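Local coordinates for protein pyrethroid hydrolase (Sphingobium faniae, PDB 5Y5R) that hydrolyses the ester bond of pyrethroid insecticides such as cypermethrin and permethrin, releasing the alcohol and the cyclopropanecarboxylic acid, at residues V52-E55 with H56-P60; G109-P112 with E113-V116; R147-R150 with L151-F155; V203-I207 with A208-Q212. All blocks are in the same frame, centred on the assembly; numbering follows the deposited sequence.

Contact 1. Residues V52-E55 with H56-P60; sequences VDME and HYTRP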
loop_
_atom_site.group_PDB
_atom_site.type_symbol
_atom_site.label_atom_id
_atom_site.label_comp_id
_atom_site.label_asym_id
_atom_site.label_seq_id
_atom_site.Cartn_x
_atom_site.Cartn_y
_atom_site.Cartn_z
ATOM N N VAL A 52 -17.006 6.556 3.209
ATOM C CA VAL A 52 -17.307 7.736 4.002
ATOM C C VAL A 52 -16.042 8.393 4.533
ATOM O O VAL A 52 -15.811 9.586 4.312
ATOM C CB VAL A 52 -18.239 7.353 5.157
ATOM C CG1 VAL A 52 -18.494 8.582 5.978
ATOM C CG2 VAL A 52 -19.527 6.741 4.604
ATOM N N ASP A 53 -15.184 7.626 5.185
ATOM C CA ASP A 53 -13.955 8.150 5.771
ATOM C C ASP A 53 -13.008 6.965 5.955
ATOM O O ASP A 53 -13.290 5.852 5.495
ATOM C CB ASP A 53 -14.248 8.945 7.057
ATOM C CG ASP A 53 -14.895 8.109 8.150
ATOM O OD1 ASP A 53 -14.996 6.877 8.001
ATOM O OD2 ASP A 53 -15.302 8.696 9.183
HETATM N N MSE A 54 -11.868 7.198 6.590
HETATM C CA MSE A 54 -10.848 6.158 6.636
HETATM C C MSE A 54 -11.231 4.992 7.520
HETATM O O MSE A 54 -10.885 3.859 7.217
HETATM C CB MSE A 54 -9.516 6.737 7.099
HETATM C CG MSE A 54 -8.835 7.550 5.995
HETATM SE SE MSE A 54 -8.257 6.443 4.502
HETATM C CE MSE A 54 -6.562 5.724 5.288
ATOM N N GLU A 55 -11.896 5.287 8.636
ATOM C CA GLU A 55 -12.392 4.219 9.489
ATOM C C GLU A 55 -13.255 3.277 8.676
ATOM O O GLU A 55 -13.179 2.054 8.836
ATOM C CB GLU A 55 -13.211 4.791 10.659
ATOM C CG GLU A 55 -13.718 3.711 11.655
ATOM C CD GLU A 55 -14.902 2.890 11.128
ATOM O OE1 GLU A 55 -15.658 3.434 10.291
ATOM O OE2 GLU A 55 -15.026 1.679 11.481
ATOM N N HIS A 56 -14.064 3.847 7.773
ATOM C CA HIS A 56 -14.900 3.063 6.872
ATOM C C HIS A 56 -14.070 2.350 5.818
ATOM O O HIS A 56 -14.304 1.172 5.526
ATOM C CB HIS A 56 -15.914 3.974 6.187
ATOM C CG HIS A 56 -16.898 3.236 5.337
ATOM N ND1 HIS A 56 -17.528 3.820 4.260
ATOM C CD2 HIS A 56 -17.368 1.969 5.410
ATOM C CE1 HIS A 56 -18.341 2.942 3.699
ATOM N NE2 HIS A 56 -18.262 1.810 4.380
ATOM N N TYR A 57 -13.142 3.087 5.183
ATOM C CA TYR A 57 -12.290 2.519 4.138
ATOM C C TYR A 57 -11.505 1.316 4.659
ATOM O O TYR A 57 -11.374 0.308 3.959
ATOM C CB TYR A 57 -11.317 3.601 3.616
ATOM C CG TYR A 57 -10.621 3.301 2.294
ATOM C CD1 TYR A 57 -11.359 3.019 1.148
ATOM C CD2 TYR A 57 -9.230 3.377 2.165
ATOM C CE1 TYR A 57 -10.750 2.750 -0.041
ATOM C CE2 TYR A 57 -8.611 3.115 0.936
ATOM C CZ TYR A 57 -9.375 2.788 -0.145
ATOM O OH TYR A 57 -8.776 2.559 -1.371
ATOM N N THR A 58 -10.979 1.403 5.882
ATOM C CA THR A 58 -10.058 0.399 6.399
ATOM C C THR A 58 -10.768 -0.678 7.214
ATOM O O THR A 58 -10.103 -1.543 7.807
ATOM C CB THR A 58 -8.974 1.063 7.257
ATOM O OG1 THR A 58 -9.549 1.954 8.227
ATOM C CG2 THR A 58 -8.075 1.900 6.367
ATOM N N ARG A 59 -12.099 -0.677 7.219
ATOM C CA ARG A 59 -12.820 -1.549 8.141
ATOM C C ARG A 59 -12.691 -3.034 7.802
ATOM O O ARG A 59 -12.649 -3.859 8.728
ATOM C CB ARG A 59 -14.301 -1.122 8.193
ATOM C CG ARG A 59 -15.140 -1.803 9.276
ATOM C CD ARG A 59 -16.299 -0.908 9.699
ATOM N NE ARG A 59 -17.338 -0.700 8.690
ATOM C CZ ARG A 59 -18.147 0.361 8.680
ATOM N NH1 ARG A 59 -18.006 1.319 9.607
ATOM N NH2 ARG A 59 -19.079 0.482 7.739
ATOM N N PRO A 60 -12.549 -3.429 6.534
ATOM C CA PRO A 60 -12.244 -4.843 6.274
ATOM C C PRO A 60 -10.972 -5.344 6.939
ATOM O O PRO A 60 -10.886 -6.535 7.232
ATOM C CB PRO A 60 -12.156 -4.908 4.746
ATOM C CG PRO A 60 -13.045 -3.826 4.279
ATOM C CD PRO A 60 -12.974 -2.737 5.299
#
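The backbone amide of H56 is caught by the carboxylate of D53: H56 N lies 3.2 Å from D53 OD1, which it meets nearly along the C-O axis. The rotamer of D53, with CG placed between backbone N and carbonyl carbon (chi1 61°), turns the carboxylate back over the helix start. In the other direction V52 N donates to H56 ND1 at 3.0 Å, only 3° out of the imidazole plane, so ND1 acts as acceptor, which favours this ring orientation. At the next residue, M54 O takes two bonds from T58, which arrive from opposite faces of the carbonyl plane: one from N at 2.8 Å, and one from OG1 whose 2.5 Å is very short and doubtful in its exact value. E55 and R59 form a salt bridge, OE1 to NH1 3.2 Å, with carboxylate and guanidinium planes 48° apart. The selenium of the selenomethionine M54 stands 4.0 Å from Y57 CD2, an oblique Met-aromatic contact. Further out, Y57 OH is hydrogen-bonded to H41 and Q174, while M54, E55 and T58 pack on W86 of helix 80-90. D53 is thus a helix N-cap, and the short helix 54-57 it starts leads, after a break at T58, into helix 59-67 of the alpha/beta-hydrolase fold.

Contact 2. Residues G109-P112 with E113-V116; sequences GVTP and ETFV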
loop_
_atom_site.group_PDB
_atom_site.type_symbol
_atom_site.label_atom_id
_atom_site.label_comp_id
_atom_site.label_asym_id
_atom_site.label_seq_id
_atom_site.Cartn_x
_atom_site.Cartn_y
_atom_site.Cartn_z
ATOM N N GLY A 109 0.349 13.861 10.721
ATOM C CA GLY A 109 -0.185 15.162 10.371
ATOM C C GLY A 109 0.007 15.568 8.932
ATOM O O GLY A 109 -0.419 16.671 8.548
ATOM N N VAL A 110 0.646 14.730 8.126
ATOM C CA VAL A 110 0.931 15.014 6.727
ATOM C C VAL A 110 0.028 14.142 5.878
ATOM O O VAL A 110 -0.154 12.955 6.178
ATOM C CB VAL A 110 2.409 14.772 6.388
ATOM C CG1 VAL A 110 2.727 15.248 4.962
ATOM C CG2 VAL A 110 3.247 15.523 7.366
ATOM N N THR A 111 -0.569 14.732 4.865
ATOM C CA THR A 111 -1.412 13.900 4.019
ATOM C C THR A 111 -0.616 13.379 2.843
ATOM O O THR A 111 0.396 13.969 2.450
ATOM C CB THR A 111 -2.605 14.699 3.504
ATOM O OG1 THR A 111 -2.095 15.768 2.719
ATOM C CG2 THR A 111 -3.370 15.272 4.656
ATOM N N PRO A 112 -1.068 12.282 2.239
ATOM C CA PRO A 112 -0.389 11.770 1.042
ATOM C C PRO A 112 -0.277 12.778 -0.079
ATOM O O PRO A 112 0.671 12.680 -0.872
ATOM C CB PRO A 112 -1.266 10.577 0.645
ATOM C CG PRO A 112 -1.871 10.139 1.921
ATOM C CD PRO A 112 -2.102 11.344 2.726
ATOM N N GLU A 113 -1.209 13.739 -0.192
ATOM C CA GLU A 113 -1.136 14.649 -1.337
ATOM C C GLU A 113 0.175 15.438 -1.340
ATOM O O GLU A 113 0.647 15.819 -2.416
ATOM C CB GLU A 113 -2.340 15.613 -1.397
ATOM C CG GLU A 113 -3.152 15.808 -0.149
ATOM C CD GLU A 113 -4.400 16.639 -0.376
ATOM O OE1 GLU A 113 -4.496 17.302 -1.436
ATOM O OE2 GLU A 113 -5.276 16.663 0.522
ATOM N N THR A 114 0.827 15.612 -0.170
ATOM C CA THR A 114 2.131 16.282 -0.110
ATOM C C THR A 114 3.132 15.698 -1.092
ATOM O O THR A 114 3.873 16.434 -1.749
ATOM C CB THR A 114 2.745 16.194 1.304
ATOM O OG1 THR A 114 1.952 16.924 2.249
ATOM C CG2 THR A 114 4.205 16.690 1.329
ATOM N N PHE A 115 3.162 14.377 -1.227
ATOM C CA PHE A 115 4.186 13.756 -2.056
ATOM C C PHE A 115 3.736 13.418 -3.466
ATOM O O PHE A 115 4.578 13.094 -4.306
ATOM C CB PHE A 115 4.706 12.517 -1.325
ATOM C CG PHE A 115 5.413 12.863 -0.056
ATOM C CD1 PHE A 115 6.696 13.359 -0.088
ATOM C CD2 PHE A 115 4.761 12.756 1.157
ATOM C CE1 PHE A 115 7.345 13.683 1.053
ATOM C CE2 PHE A 115 5.393 13.103 2.305
ATOM C CZ PHE A 115 6.694 13.584 2.254
ATOM N N VAL A 116 2.434 13.473 -3.728
ATOM C CA VAL A 116 1.891 13.238 -5.065
ATOM C C VAL A 116 1.913 14.503 -5.895
ATOM O O VAL A 116 2.198 14.472 -7.097
ATOM C CB VAL A 116 0.468 12.676 -4.930
ATOM C CG1 VAL A 116 -0.288 12.793 -6.238
ATOM C CG2 VAL A 116 0.541 11.213 -4.440
#
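T114 folds back on the loop before it, meeting V110 and T111. Its CB lies 3.4 Å from T111 O and 3.8 Å from V110 CG1. Beyond CB the branches part: with OG1 anti to the carbonyl carbon (chi1 -65°), the hydroxyl comes to 3.3 Å from V110 CG1, the two side chains crossing at about a right angle. The same OG1 is 3.3 Å from T111 O, a weak bond whose proton has another acceptor within reach. CG2 goes the other way, over the centre of one face of the F115 ring and 3.9 Å above its plane, a CH-pi type placement. The backbone secures this turn, since T114 N donates to T111 O at 3.1 Å with the donor 47° out of the carbonyl plane. F115 N makes a similarly tilted bond to P112 O at 3.0 Å, and V116 N adds a weak one to the same oxygen. The loop side is tied down by backbone hydrogen bonds between N183 and both G109 and V110. Helix 113-116, reached by this loop after strand 95-101, sets F115 against M213 and E216 of helix 207-216, while V116 touches the bound pyrethroid.

Contact 3. Residues R147-R150 with L151-F155; sequences RLER and LREVF. With 8NL ((2-methyl-3-phenyl-phenyl)methyl (1~{S})-3-[(~{E})-2-chloranyl-3,3,3-tris(fluoranyl)prop-1-enyl]-2,2-dimethyl-cyclopropane-1-carboxylate), chain G.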
loop_
_atom_site.group_PDB
_atom_site.type_symbol
_atom_site.label_atom_id
_atom_site.label_comp_id
_atom_site.label_asym_id
_atom_site.label_seq_id
_atom_site.Cartn_x
_atom_site.Cartn_y
_atom_site.Cartn_z
ATOM N N ARG A 147 -4.994 5.772 -23.337
ATOM C CA ARG A 147 -3.567 5.470 -23.460
ATOM C C ARG A 147 -3.227 4.120 -22.792
ATOM O O ARG A 147 -2.461 4.038 -21.831
ATOM C CB ARG A 147 -2.743 6.629 -22.896
ATOM C CG ARG A 147 -2.809 7.880 -23.798
ATOM C CD ARG A 147 -2.006 9.008 -23.161
ATOM N NE ARG A 147 -2.804 9.605 -22.098
ATOM C CZ ARG A 147 -2.292 10.284 -21.080
ATOM N NH1 ARG A 147 -0.977 10.415 -21.000
ATOM N NH2 ARG A 147 -3.087 10.788 -20.131
ATOM N N LEU A 148 -3.751 3.033 -23.369
ATOM C CA LEU A 148 -3.649 1.720 -22.724
ATOM C C LEU A 148 -2.200 1.258 -22.579
ATOM O O LEU A 148 -1.783 0.831 -21.498
ATOM C CB LEU A 148 -4.446 0.701 -23.542
ATOM C CG LEU A 148 -5.906 1.162 -23.553
ATOM C CD1 LEU A 148 -6.844 0.261 -24.398
ATOM C CD2 LEU A 148 -6.400 1.325 -22.125
ATOM N N GLU A 149 -1.421 1.325 -23.660
ATOM C CA GLU A 149 -0.039 0.853 -23.595
ATOM C C GLU A 149 0.768 1.692 -22.617
ATOM O O GLU A 149 1.635 1.171 -21.910
ATOM C CB GLU A 149 0.603 0.876 -24.982
ATOM C CG GLU A 149 2.118 0.544 -25.046
ATOM C CD GLU A 149 2.482 -0.844 -24.481
ATOM O OE1 GLU A 149 1.574 -1.648 -24.225
ATOM O OE2 GLU A 149 3.688 -1.133 -24.307
ATOM N N ARG A 150 0.522 3.006 -22.589
ATOM C CA ARG A 150 1.158 3.842 -21.575
ATOM C C ARG A 150 0.785 3.383 -20.170
ATOM O O ARG A 150 1.633 3.355 -19.270
ATOM C CB ARG A 150 0.740 5.297 -21.776
ATOM C CG ARG A 150 1.613 6.280 -21.103
ATOM C CD ARG A 150 2.975 6.310 -21.737
ATOM N NE ARG A 150 3.897 7.084 -20.914
ATOM C CZ ARG A 150 5.105 6.657 -20.573
ATOM N NH1 ARG A 150 5.520 5.493 -21.029
ATOM N NH2 ARG A 150 5.889 7.397 -19.805
ATOM N N LEU A 151 -0.494 3.050 -19.953
ATOM C CA LEU A 151 -0.928 2.594 -18.641
ATOM C C LEU A 151 -0.209 1.325 -18.251
ATOM O O LEU A 151 0.190 1.165 -17.090
ATOM C CB LEU A 151 -2.438 2.341 -18.604
ATOM C CG LEU A 151 -3.389 3.519 -18.670
ATOM C CD1 LEU A 151 -4.840 3.020 -18.832
ATOM C CD2 LEU A 151 -3.216 4.363 -17.404
ATOM N N ARG A 152 -0.066 0.396 -19.206
ATOM C CA ARG A 152 0.598 -0.877 -18.934
ATOM C C ARG A 152 2.075 -0.676 -18.631
ATOM O O ARG A 152 2.591 -1.172 -17.613
ATOM C CB ARG A 152 0.476 -1.821 -20.128
ATOM C CG ARG A 152 1.044 -3.229 -19.819
ATOM C CD ARG A 152 1.426 -3.971 -21.082
ATOM N NE ARG A 152 2.539 -3.384 -21.843
ATOM C CZ ARG A 152 3.833 -3.608 -21.575
ATOM N NH1 ARG A 152 4.175 -4.412 -20.574
ATOM N NH2 ARG A 152 4.785 -3.079 -22.332
ATOM N N GLU A 153 2.775 0.042 -19.514
ATOM C CA GLU A 153 4.219 0.139 -19.344
ATOM C C GLU A 153 4.592 0.936 -18.111
ATOM O O GLU A 153 5.712 0.771 -17.615
ATOM C CB GLU A 153 4.917 0.741 -20.556
ATOM C CG GLU A 153 4.468 2.091 -20.951
ATOM C CD GLU A 153 4.941 2.465 -22.339
ATOM O OE1 GLU A 153 5.345 1.584 -23.131
ATOM O OE2 GLU A 153 4.958 3.665 -22.626
ATOM N N VAL A 154 3.711 1.823 -17.641
ATOM C CA VAL A 154 3.971 2.649 -16.452
ATOM C C VAL A 154 3.632 1.907 -15.160
ATOM O O VAL A 154 4.439 1.868 -14.220
ATOM C CB VAL A 154 3.207 3.985 -16.552
ATOM C CG1 VAL A 154 3.212 4.719 -15.282
ATOM C CG2 VAL A 154 3.817 4.866 -17.635
ATOM N N PHE A 155 2.410 1.378 -15.061
ATOM C CA PHE A 155 1.938 0.739 -13.843
ATOM C C PHE A 155 2.086 -0.780 -13.801
ATOM O O PHE A 155 2.171 -1.321 -12.701
ATOM C CB PHE A 155 0.462 1.055 -13.628
ATOM C CG PHE A 155 0.178 2.485 -13.289
ATOM C CD1 PHE A 155 0.241 2.918 -11.978
ATOM C CD2 PHE A 155 -0.188 3.396 -14.291
ATOM C CE1 PHE A 155 -0.072 4.216 -11.647
ATOM C CE2 PHE A 155 -0.472 4.724 -13.967
ATOM C CZ PHE A 155 -0.420 5.124 -12.634
HETATM C C 8NL G . -3.341 2.488 -10.239
HETATM C C8 8NL G . -4.687 -0.086 -13.071
HETATM C C9 8NL G . -5.587 0.110 -14.114
HETATM C C10 8NL G . -5.453 1.205 -14.957
HETATM C C11 8NL G . -4.392 2.072 -14.704
HETATM C C12 8NL G . -3.500 1.856 -13.654
HETATM C C13 8NL G . -1.444 1.518 -8.065
HETATM O O 8NL G . -0.966 2.884 -8.083
HETATM CL CL 8NL G . -0.666 10.022 -7.888
HETATM C C21 8NL G . -1.025 8.333 -7.517
HETATM C C22 8NL G . -2.258 7.728 -8.143
HETATM F F2 8NL G . -1.870 6.914 -9.109
HETATM F F1 8NL G . -3.014 7.078 -7.280
HETATM F F 8NL G . -2.968 8.716 -8.645
HETATM C C20 8NL G . -0.188 7.631 -6.751
HETATM C C16 8NL G . -0.475 6.191 -6.383
HETATM C C17 8NL G . 0.825 5.634 -5.813
HETATM C C18 8NL G . 0.276 5.750 -4.399
HETATM C C19 8NL G . 2.050 6.519 -6.096
HETATM C C15 8NL G . 0.161 4.979 -7.058
HETATM C C14 8NL G . -0.747 3.757 -6.893
HETATM O O1 8NL G . -1.323 3.552 -5.823
HETATM C C2 8NL G . -1.694 0.808 -9.406
HETATM C C3 8NL G . -1.004 -0.383 -9.596
HETATM C C4 8NL G . -1.134 -1.137 -10.762
HETATM C C5 8NL G . -2.007 -0.724 -11.764
HETATM C C6 8NL G . -2.724 0.459 -11.633
HETATM C C1 8NL G . -2.574 1.222 -10.439
HETATM C C7 8NL G . -3.641 0.778 -12.802
#
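Helix 148-155 forms part of the wall of the pyrethroid pocket, lining it with L151 and F155 while its charged residues pair along other sides. F155 lays one ring face against the ligand, with 8NL C12 3.6 Å above the plane and offset toward the rim; its CB also comes to 3.6 Å from 8NL C5. One turn earlier L151 CD2 touches 8NL C11 at 3.7 Å, so both residues meet the biphenyl portion. The helix is amphipathic and lies between strands 95-101 and 194-199 in the chain, where alpha/beta hydrolases commonly insert a cap, consistent with a cap helix; L131 of helix 126-131 packs on its R147, R150, L151 and V154. R152 grips E149 side-on through two nitrogens: NE donates to OE1 at 3.1 Å and NH2 to OE2 at 3.0 Å. Both oxygens lie within 6° of the guanidinium plane and are met on their syn side, although the carboxylate is turned 31° against that plane. Bends in both chains, at chi2 of E149 and chi3 of R152, bring the groups alongside. E153 OE1 stands 3.4 Å from E149 OE2, a like-charged approach probably eased by the neighbouring arginines; E153 OE2 forms a salt bridge with R150 NH1 whose 2.5 Å separation is very short and doubtful in detail. V154 CG2 sits over the centre of the R150 guanidinium face, 3.7 Å above it. R147, at the N-cap position, turns instead to D144 and D130, with which it forms salt bridges.

Contact 4. Residues V203-I207 with A208-Q212; sequences VVLPI and AVQRQ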
loop_
_atom_site.group_PDB
_atom_site.type_symbol
_atom_site.label_atom_id
_atom_site.label_comp_id
_atom_site.label_asym_id
_atom_site.label_seq_id
_atom_site.Cartn_x
_atom_site.Cartn_y
_atom_site.Cartn_z
ATOM N N VAL A 203 8.713 4.223 -11.611
ATOM C CA VAL A 203 8.499 5.519 -12.254
ATOM C C VAL A 203 7.166 6.157 -11.888
ATOM O O VAL A 203 6.969 7.356 -12.177
ATOM C CB VAL A 203 8.636 5.436 -13.788
ATOM C CG1 VAL A 203 10.052 4.998 -14.189
ATOM C CG2 VAL A 203 7.539 4.567 -14.406
ATOM N N VAL A 204 6.249 5.411 -11.281
ATOM C CA VAL A 204 5.060 5.999 -10.670
ATOM C C VAL A 204 5.472 6.810 -9.450
ATOM O O VAL A 204 5.320 8.039 -9.398
ATOM C CB VAL A 204 4.082 4.875 -10.283
ATOM C CG1 VAL A 204 2.871 5.386 -9.509
ATOM C CG2 VAL A 204 3.680 4.084 -11.509
ATOM N N LEU A 205 6.120 6.140 -8.508
ATOM C CA LEU A 205 6.644 6.755 -7.302
ATOM C C LEU A 205 8.168 6.664 -7.354
ATOM O O LEU A 205 8.737 5.609 -7.032
ATOM C CB LEU A 205 6.097 6.044 -6.070
ATOM C CG LEU A 205 6.599 6.558 -4.729
ATOM C CD1 LEU A 205 6.067 7.925 -4.526
ATOM C CD2 LEU A 205 6.113 5.644 -3.659
ATOM N N PRO A 206 8.858 7.716 -7.802
ATOM C CA PRO A 206 10.305 7.625 -8.058
ATOM C C PRO A 206 11.101 7.351 -6.785
ATOM O O PRO A 206 10.676 7.676 -5.673
ATOM C CB PRO A 206 10.646 9.005 -8.649
ATOM C CG PRO A 206 9.314 9.540 -9.147
ATOM C CD PRO A 206 8.288 9.008 -8.221
ATOM N N ILE A 207 12.251 6.697 -6.947
ATOM C CA ILE A 207 13.044 6.339 -5.762
ATOM C C ILE A 207 13.449 7.575 -4.967
ATOM O O ILE A 207 13.570 7.517 -3.752
ATOM C CB ILE A 207 14.282 5.513 -6.155
ATOM C CG1 ILE A 207 14.946 4.929 -4.896
ATOM C CG2 ILE A 207 15.233 6.388 -6.890
ATOM C CD1 ILE A 207 13.994 4.168 -4.032
ATOM N N ALA A 208 13.615 8.721 -5.622
ATOM C CA ALA A 208 13.906 9.956 -4.892
ATOM C C ALA A 208 12.769 10.319 -3.947
ATOM O O ALA A 208 13.005 10.782 -2.826
ATOM C CB ALA A 208 14.180 11.090 -5.861
ATOM N N VAL A 209 11.517 10.157 -4.404
ATOM C CA VAL A 209 10.375 10.445 -3.542
ATOM C C VAL A 209 10.260 9.423 -2.430
ATOM O O VAL A 209 9.932 9.758 -1.286
ATOM C CB VAL A 209 9.093 10.492 -4.378
ATOM C CG1 VAL A 209 7.912 10.638 -3.466
ATOM C CG2 VAL A 209 9.181 11.667 -5.306
ATOM N N GLN A 210 10.448 8.156 -2.773
ATOM C CA GLN A 210 10.474 7.104 -1.775
ATOM C C GLN A 210 11.460 7.443 -0.681
ATOM O O GLN A 210 11.123 7.403 0.506
ATOM C CB GLN A 210 10.839 5.781 -2.437
ATOM C CG GLN A 210 9.739 5.219 -3.301
ATOM C CD GLN A 210 10.182 4.005 -4.048
ATOM O OE1 GLN A 210 10.421 2.933 -3.451
ATOM N NE2 GLN A 210 10.349 4.160 -5.355
ATOM N N ARG A 211 12.694 7.787 -1.067
ATOM C CA ARG A 211 13.718 8.049 -0.052
ATOM C C ARG A 211 13.453 9.345 0.708
ATOM O O ARG A 211 13.863 9.474 1.869
ATOM C CB ARG A 211 15.124 8.074 -0.680
ATOM C CG ARG A 211 15.584 6.716 -1.216
ATOM C CD ARG A 211 16.822 6.714 -2.121
ATOM N NE ARG A 211 17.205 5.329 -2.414
ATOM C CZ ARG A 211 18.107 4.909 -3.303
ATOM N NH1 ARG A 211 18.297 3.603 -3.461
ATOM N NH2 ARG A 211 18.808 5.748 -4.041
ATOM N N GLN A 212 12.778 10.307 0.069
ATOM C CA GLN A 212 12.431 11.555 0.735
ATOM C C GLN A 212 11.397 11.309 1.817
ATOM O O GLN A 212 11.461 11.892 2.907
ATOM C CB GLN A 212 11.933 12.559 -0.316
ATOM C CG GLN A 212 11.737 13.971 0.191
ATOM C CD GLN A 212 13.062 14.639 0.483
ATOM O OE1 GLN A 212 14.025 14.482 -0.275
ATOM N NE2 GLN A 212 13.120 15.389 1.571
#
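With CG anti to the carbonyl carbon (chi1 -72°) and the chain extended beyond it, Q210 reaches back along the helix start to put NE2 2.7 Å from L205 O. The bond is bent, 132° at the hydrogen, and the oxygen lies 30° out of the amide plane. Meanwhile the other end of the amide, OE1, accepts from A199 N, so this buried group joins the loop to strand 194-199. L205, with CG anti to the backbone N, carries CD1 to V209 CG1 at 3.4 Å, tighter than an ordinary methyl contact, while CD2 rests 3.7 Å from Q210 CG. Residues 203-206 belong to the loop that leads from strand 194-199 into helix 207-216, the acid loop of the alpha/beta-hydrolase fold; D202, the probable charge-relay acid, lies just upstream and accepts from L205 N through OD1. P206 occupies the N-cap position, and its carbonyl takes Q210 N at 2.9 Å. The next helical bond runs from R211 N to I207 O at 2.8 Å. R211 stretches past I207, whose CG1 lies 3.4 Å above one guanidinium face, offset toward its rim; the R211 NE pairs with E198 in a salt bridge.

Contacts 2, 3 and 4 gather round the bound pyrethroid, each supplying pocket residues: V116 from contact 2, L151 and F155 from contact 3, V204 from contact 4. The ligand is also hydrogen-bonded to S78, H230 and A12. Contacts 3 and 4 touch directly, F155 CD1 lying 3.7 Å from V204 CG2, which joins the helix that contacts the biphenyl end to the loop following D202. Contact 4 also meets contact 2, F115 O being 4.2 Å from V209 CG1. Contact 1 stands apart: its centre is about 27 Å from that of contact 4, on the opposite side of the chain's centre, and the Y57 side chain is about 9 Å from the ligand.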